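Local structure of glycoside Hydrolase (Bacteroides plebeius, 5T3B) at residues I348-Y362 against W376-F390. The protein is a family 50 glycoside hydrolase from a gut bacterium that probably cleaves glycosidic bonds in agarose-type polysaccharides. Numbering follows the deposited sequence.
With EDO (1,2-ethanediol), chain M.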
loop_
_atom_site.group_PDB
_atom_site.type_symbol
_atom_site.label_atom_id
_atom_site.label_comp_id
_atom_site.label_asym_id
_atom_site.label_seq_id
_atom_site.Cartn_x
_atom_site.Cartn_y
_atom_site.Cartn_z
ATOM N N ILE A 348 9.384 0.112 11.869
ATOM C CA ILE A 348 9.383 -1.105 11.050
ATOM C C ILE A 348 9.517 -2.348 11.940
ATOM O O ILE A 348 8.864 -3.355 11.676
ATOM C CB ILE A 348 10.424 -1.075 9.945
ATOM C CG1 ILE A 348 10.195 0.119 9.002
ATOM C CG2 ILE A 348 10.432 -2.347 9.110
ATOM C CD1 ILE A 348 8.931 0.097 8.154
ATOM N N LYS A 349 10.375 -2.294 12.983
ATOM C CA LYS A 349 10.481 -3.397 13.914
ATOM C C LYS A 349 9.162 -3.702 14.572
ATOM O O LYS A 349 8.719 -4.878 14.648
ATOM C CB LYS A 349 11.547 -3.126 14.937
ATOM C CG LYS A 349 11.705 -4.300 15.893
ATOM C CD LYS A 349 12.944 -4.066 16.762
ATOM C CE LYS A 349 13.153 -5.266 17.685
ATOM N NZ LYS A 349 12.788 -4.888 19.061
ATOM N N ALA A 350 8.497 -2.656 15.067
ATOM C CA ALA A 350 7.180 -2.866 15.665
ATOM C C ALA A 350 6.165 -3.471 14.691
ATOM O O ALA A 350 5.426 -4.394 14.998
ATOM C CB ALA A 350 6.685 -1.559 16.243
ATOM N N ALA A 351 6.103 -2.895 13.497
ATOM C CA ALA A 351 5.165 -3.368 12.496
ATOM C C ALA A 351 5.456 -4.811 12.134
ATOM O O ALA A 351 4.511 -5.573 11.962
ATOM C CB ALA A 351 5.243 -2.505 11.275
ATOM N N GLY A 352 6.742 -5.205 12.052
ATOM C CA GLY A 352 7.018 -6.616 11.724
ATOM C C GLY A 352 6.587 -7.604 12.775
ATOM O O GLY A 352 6.318 -8.744 12.427
ATOM N N LYS A 353 6.523 -7.168 14.011
ATOM C CA LYS A 353 6.131 -8.078 15.131
ATOM C C LYS A 353 4.659 -8.311 15.111
ATOM O O LYS A 353 4.189 -9.361 15.553
ATOM C CB LYS A 353 6.524 -7.474 16.477
ATOM C CG LYS A 353 7.985 -7.504 16.718
ATOM C CD LYS A 353 8.300 -6.740 18.047
ATOM C CE LYS A 353 7.644 -7.266 19.278
ATOM N NZ LYS A 353 8.079 -6.385 20.451
ATOM N N TYR A 354 3.864 -7.376 14.604
ATOM C CA TYR A 354 2.374 -7.391 14.754
ATOM C C TYR A 354 1.548 -7.412 13.499
ATOM O O TYR A 354 0.472 -7.974 13.440
ATOM C CB TYR A 354 1.967 -6.247 15.724
ATOM C CG TYR A 354 2.561 -6.378 17.056
ATOM C CD1 TYR A 354 2.134 -7.443 17.893
ATOM C CD2 TYR A 354 3.560 -5.574 17.508
ATOM C CE1 TYR A 354 2.644 -7.602 19.165
ATOM C CE2 TYR A 354 4.122 -5.766 18.783
ATOM C CZ TYR A 354 3.674 -6.856 19.560
ATOM O OH TYR A 354 4.120 -7.060 20.841
ATOM N N CYS A 355 2.012 -6.805 12.463
ATOM C CA CYS A 355 1.292 -6.765 11.212
ATOM C C CYS A 355 1.515 -8.096 10.484
ATOM O O CYS A 355 2.612 -8.650 10.500
ATOM C CB CYS A 355 1.751 -5.627 10.315
ATOM S SG CYS A 355 1.493 -3.991 10.949
ATOM N N ASP A 356 0.480 -8.614 9.826
ATOM C CA ASP A 356 0.725 -9.705 8.903
ATOM C C ASP A 356 1.508 -9.286 7.669
ATOM O O ASP A 356 2.335 -10.012 7.143
ATOM C CB ASP A 356 -0.585 -10.351 8.528
ATOM C CG ASP A 356 -1.267 -10.955 9.740
ATOM O OD1 ASP A 356 -0.698 -11.963 10.280
ATOM O OD2 ASP A 356 -2.342 -10.484 10.179
ATOM N N VAL A 357 1.204 -8.073 7.185
ATOM C CA VAL A 357 1.948 -7.436 6.090
ATOM C C VAL A 357 2.066 -5.962 6.491
ATOM O O VAL A 357 1.092 -5.387 6.945
ATOM C CB VAL A 357 1.219 -7.541 4.738
ATOM C CG1 VAL A 357 2.036 -6.937 3.628
ATOM C CG2 VAL A 357 0.864 -8.981 4.421
ATOM N N ILE A 358 3.255 -5.406 6.321
ATOM C CA ILE A 358 3.495 -4.002 6.567
ATOM C C ILE A 358 3.082 -3.204 5.338
ATOM O O ILE A 358 3.609 -3.455 4.254
ATOM C CB ILE A 358 4.959 -3.745 6.913
ATOM C CG1 ILE A 358 5.390 -4.593 8.107
ATOM C CG2 ILE A 358 5.203 -2.265 7.185
ATOM C CD1 ILE A 358 6.858 -4.601 8.346
ATOM N N SER A 359 2.163 -2.256 5.461
ATOM C CA SER A 359 1.821 -1.437 4.317
ATOM C C SER A 359 2.637 -0.166 4.323
ATOM O O SER A 359 2.802 0.521 5.377
ATOM C CB SER A 359 0.320 -1.129 4.298
ATOM O OG SER A 359 -0.168 -0.741 5.576
ATOM N N ILE A 360 3.084 0.213 3.117
ATOM C CA ILE A 360 3.916 1.407 2.891
ATOM C C ILE A 360 3.376 2.142 1.653
ATOM O O ILE A 360 3.310 1.550 0.582
ATOM C CB ILE A 360 5.389 1.045 2.733
ATOM C CG1 ILE A 360 5.900 0.368 4.080
ATOM C CG2 ILE A 360 6.207 2.250 2.315
ATOM C CD1 ILE A 360 7.306 -0.163 4.021
ATOM N N ASN A 361 3.042 3.422 1.827
ATOM C CA ASN A 361 2.773 4.300 0.691
ATOM C C ASN A 361 4.112 4.847 0.230
ATOM O O ASN A 361 4.810 5.388 1.049
ATOM C CB ASN A 361 1.867 5.439 1.099
ATOM C CG ASN A 361 0.444 5.030 1.501
ATOM O OD1 ASN A 361 0.011 3.917 1.277
ATOM N ND2 ASN A 361 -0.306 5.975 1.985
ATOM N N TYR A 362 4.475 4.710 -1.023
ATOM C CA TYR A 362 5.860 4.927 -1.488
ATOM C C TYR A 362 5.948 6.058 -2.482
ATOM O O TYR A 362 5.724 5.870 -3.671
ATOM C CB TYR A 362 6.472 3.640 -2.031
ATOM C CG TYR A 362 7.996 3.537 -1.882
ATOM C CD1 TYR A 362 8.826 4.659 -1.760
ATOM C CD2 TYR A 362 8.641 2.300 -1.852
ATOM C CE1 TYR A 362 10.211 4.532 -1.595
ATOM C CE2 TYR A 362 10.001 2.179 -1.722
ATOM C CZ TYR A 362 10.782 3.299 -1.588
ATOM O OH TYR A 362 12.142 3.119 -1.448
ATOM N N TRP A 376 14.296 -3.111 5.624
ATOM C CA TRP A 376 12.966 -3.496 6.076
ATOM C C TRP A 376 12.869 -5.002 6.335
ATOM O O TRP A 376 12.165 -5.435 7.244
ATOM C CB TRP A 376 11.868 -3.032 5.109
ATOM C CG TRP A 376 11.738 -1.569 5.029
ATOM C CD1 TRP A 376 12.157 -0.644 5.915
ATOM C CD2 TRP A 376 11.184 -0.808 3.926
ATOM N NE1 TRP A 376 11.888 0.633 5.469
ATOM C CE2 TRP A 376 11.275 0.546 4.255
ATOM C CE3 TRP A 376 10.576 -1.159 2.720
ATOM C CZ2 TRP A 376 10.825 1.533 3.410
ATOM C CZ3 TRP A 376 10.120 -0.173 1.884
ATOM C CH2 TRP A 376 10.276 1.172 2.208
ATOM N N LYS A 377 13.490 -5.793 5.464
ATOM C CA LYS A 377 13.467 -7.215 5.653
ATOM C C LYS A 377 14.043 -7.616 7.004
ATOM O O LYS A 377 13.465 -8.427 7.735
ATOM C CB LYS A 377 14.202 -7.903 4.525
ATOM C CG LYS A 377 14.081 -9.416 4.547
ATOM C CD LYS A 377 15.049 -10.081 3.587
ATOM C CE LYS A 377 14.742 -9.751 2.128
ATOM N NZ LYS A 377 15.713 -10.454 1.211
ATOM N N ASN A 378 15.197 -7.046 7.330
ATOM C CA ASN A 378 15.864 -7.380 8.591
ATOM C C ASN A 378 15.112 -6.815 9.768
ATOM O O ASN A 378 14.856 -7.474 10.771
ATOM C CB ASN A 378 17.276 -6.837 8.576
ATOM C CG ASN A 378 18.092 -7.405 7.459
ATOM O OD1 ASN A 378 17.901 -8.527 7.077
ATOM N ND2 ASN A 378 19.002 -6.632 6.943
ATOM N N GLN A 379 14.745 -5.556 9.669
ATOM C CA GLN A 379 14.069 -4.877 10.752
ATOM C C GLN A 379 12.764 -5.541 11.176
ATOM O O GLN A 379 12.412 -5.643 12.352
ATOM C CB GLN A 379 13.857 -3.412 10.451
ATOM C CG GLN A 379 15.155 -2.640 10.303
ATOM C CD GLN A 379 15.013 -1.408 9.436
ATOM O OE1 GLN A 379 13.912 -0.887 9.224
ATOM N NE2 GLN A 379 16.114 -0.927 8.962
ATOM N N ALA A 380 12.010 -5.957 10.147
ATOM C CA ALA A 380 10.705 -6.542 10.345
ATOM C C ALA A 380 10.774 -8.029 10.712
ATOM O O ALA A 380 9.728 -8.673 10.806
ATOM C CB ALA A 380 9.895 -6.413 9.090
ATOM N N GLY A 381 11.984 -8.600 10.906
ATOM C CA GLY A 381 12.036 -9.975 11.255
ATOM C C GLY A 381 11.568 -10.902 10.166
ATOM O O GLY A 381 11.085 -11.995 10.448
ATOM N N GLY A 382 11.635 -10.408 8.932
ATOM C CA GLY A 382 11.189 -11.166 7.779
ATOM C C GLY A 382 9.705 -10.985 7.382
ATOM O O GLY A 382 9.247 -11.545 6.381
ATOM N N THR A 383 8.933 -10.257 8.223
ATOM C CA THR A 383 7.536 -9.965 7.860
ATOM C C THR A 383 7.568 -9.123 6.607
ATOM O O THR A 383 8.337 -8.195 6.530
ATOM C CB THR A 383 6.858 -9.206 9.003
ATOM O OG1 THR A 383 6.851 -10.061 10.150
ATOM C CG2 THR A 383 5.450 -8.778 8.625
ATOM N N PRO A 384 6.756 -9.473 5.612
ATOM C CA PRO A 384 6.804 -8.732 4.323
ATOM C C PRO A 384 6.095 -7.401 4.402
ATOM O O PRO A 384 5.339 -7.099 5.349
ATOM C CB PRO A 384 6.135 -9.662 3.347
ATOM C CG PRO A 384 5.075 -10.347 4.246
ATOM C CD PRO A 384 5.823 -10.597 5.529
ATOM N N PHE A 385 6.346 -6.622 3.351
ATOM C CA PHE A 385 5.635 -5.369 3.137
ATOM C C PHE A 385 4.901 -5.423 1.790
ATOM O O PHE A 385 5.174 -6.270 0.930
ATOM C CB PHE A 385 6.577 -4.147 3.203
ATOM C CG PHE A 385 7.478 -3.970 2.036
ATOM C CD1 PHE A 385 8.666 -4.628 1.936
ATOM C CD2 PHE A 385 7.135 -3.084 1.035
ATOM C CE1 PHE A 385 9.525 -4.452 0.891
ATOM C CE2 PHE A 385 7.998 -2.858 -0.052
ATOM C CZ PHE A 385 9.203 -3.557 -0.136
ATOM N N MET A 386 3.973 -4.473 1.652
ATOM C CA MET A 386 3.293 -4.230 0.386
ATOM C C MET A 386 3.307 -2.721 0.153
ATOM O O MET A 386 3.212 -1.966 1.125
ATOM C CB MET A 386 1.868 -4.749 0.363
ATOM C CG MET A 386 0.947 -4.150 1.358
ATOM S SD MET A 386 -0.690 -4.901 1.451
ATOM C CE MET A 386 -1.276 -4.519 -0.142
ATOM N N VAL A 387 3.353 -2.310 -1.089
ATOM C CA VAL A 387 3.263 -0.890 -1.450
ATOM C C VAL A 387 1.811 -0.599 -1.684
ATOM O O VAL A 387 1.203 -1.079 -2.647
ATOM C CB VAL A 387 4.159 -0.559 -2.615
ATOM C CG1 VAL A 387 3.872 0.890 -3.072
ATOM C CG2 VAL A 387 5.608 -0.758 -2.240
ATOM N N THR A 388 1.236 0.207 -0.831
ATOM C CA THR A 388 -0.194 0.489 -0.886
ATOM C C THR A 388 -0.551 1.685 -1.743
ATOM O O THR A 388 -1.742 1.860 -2.057
ATOM C CB THR A 388 -0.780 0.622 0.526
ATOM O OG1 THR A 388 0.165 1.250 1.408
ATOM C CG2 THR A 388 -1.120 -0.738 1.096
ATOM N N GLU A 389 0.415 2.500 -2.115
ATOM C CA GLU A 389 0.143 3.584 -3.048
ATOM C C GLU A 389 1.429 3.937 -3.784
ATOM O O GLU A 389 2.481 4.036 -3.161
ATOM C CB GLU A 389 -0.299 4.896 -2.364
ATOM C CG GLU A 389 -1.558 4.849 -1.546
ATOM C CD GLU A 389 -1.964 6.123 -0.907
ATOM O OE1 GLU A 389 -1.468 7.212 -1.246
ATOM O OE2 GLU A 389 -2.879 6.040 -0.014
ATOM N N PHE A 390 1.290 4.195 -5.089
ATOM C CA PHE A 390 2.315 4.777 -5.921
ATOM C C PHE A 390 1.599 5.164 -7.237
ATOM O O PHE A 390 0.589 4.558 -7.578
ATOM C CB PHE A 390 3.494 3.865 -6.166
ATOM C CG PHE A 390 3.224 2.733 -7.113
ATOM C CD1 PHE A 390 2.416 1.660 -6.704
ATOM C CD2 PHE A 390 3.781 2.683 -8.373
ATOM C CE1 PHE A 390 2.122 0.628 -7.585
ATOM C CE2 PHE A 390 3.501 1.633 -9.233
ATOM C CZ PHE A 390 2.669 0.596 -8.862
HETATM C C1 EDO M . -4.797 -13.384 11.062
HETATM O O1 EDO M . -4.316 -12.142 11.606
HETATM C C2 EDO M . -3.860 -14.564 11.428
HETATM O O2 EDO M . -2.586 -14.024 11.001
HETATM O O HOH W 1 10.296 -6.982 13.827
#
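Trp376 lays one face of its indole under two isoleucines: Ile360 CD1 stands 3.5 Å from the centroid of the six-membered ring, almost on its normal, while Ile348 CD1 covers the five-membered ring, both as CH-pi contacts. CG1 of Ile360, anti to its carbonyl carbon (chi1 -62°), sends the chain straight there. Tyr362 CE2 approaches Trp376 CH2 obliquely (4.1 Å). Without the indole, as with an alanine here, both methyl ends would probably lose their aromatic floor and a gap open beside Tyr362. One turn on, a water bridges Gln379 O and Lys349 O. The CA atoms come closest at Gly352 and Ala380, 3.9 Å apart; a CB on Gly352 would fall 2.3 Å from Ala380 O, so this approach depends on the glycine. Beyond the Schellman motif at Gly381, Thr383 OG1 donates to a lone pair of Gly352 O (2.7 Å). Parallel strand pairing follows: Ile358 N donates to Pro384 O in a nearly straight bond (N-H...O 176°), and Met386 N returns to Ile358 O (2.8 Å). Thr388 OG1 then donates to Asn361 OD1 (2.7 Å), and the Glu389 carboxylate stacks on the Asn361 amide, planes 28° apart; Glu389 OE2 also salt-bridges Arg336, its OE1 hydrogen-bonds Tyr363, and Asn361 ND2 hydrogen-bonds Glu254. The whole illustrates a beta-alpha-beta unit, helix 370-379 linking strands 358-361 and 385-394, with helix 300-324 against helix 345-354 and strand 432-437 alongside 385-394.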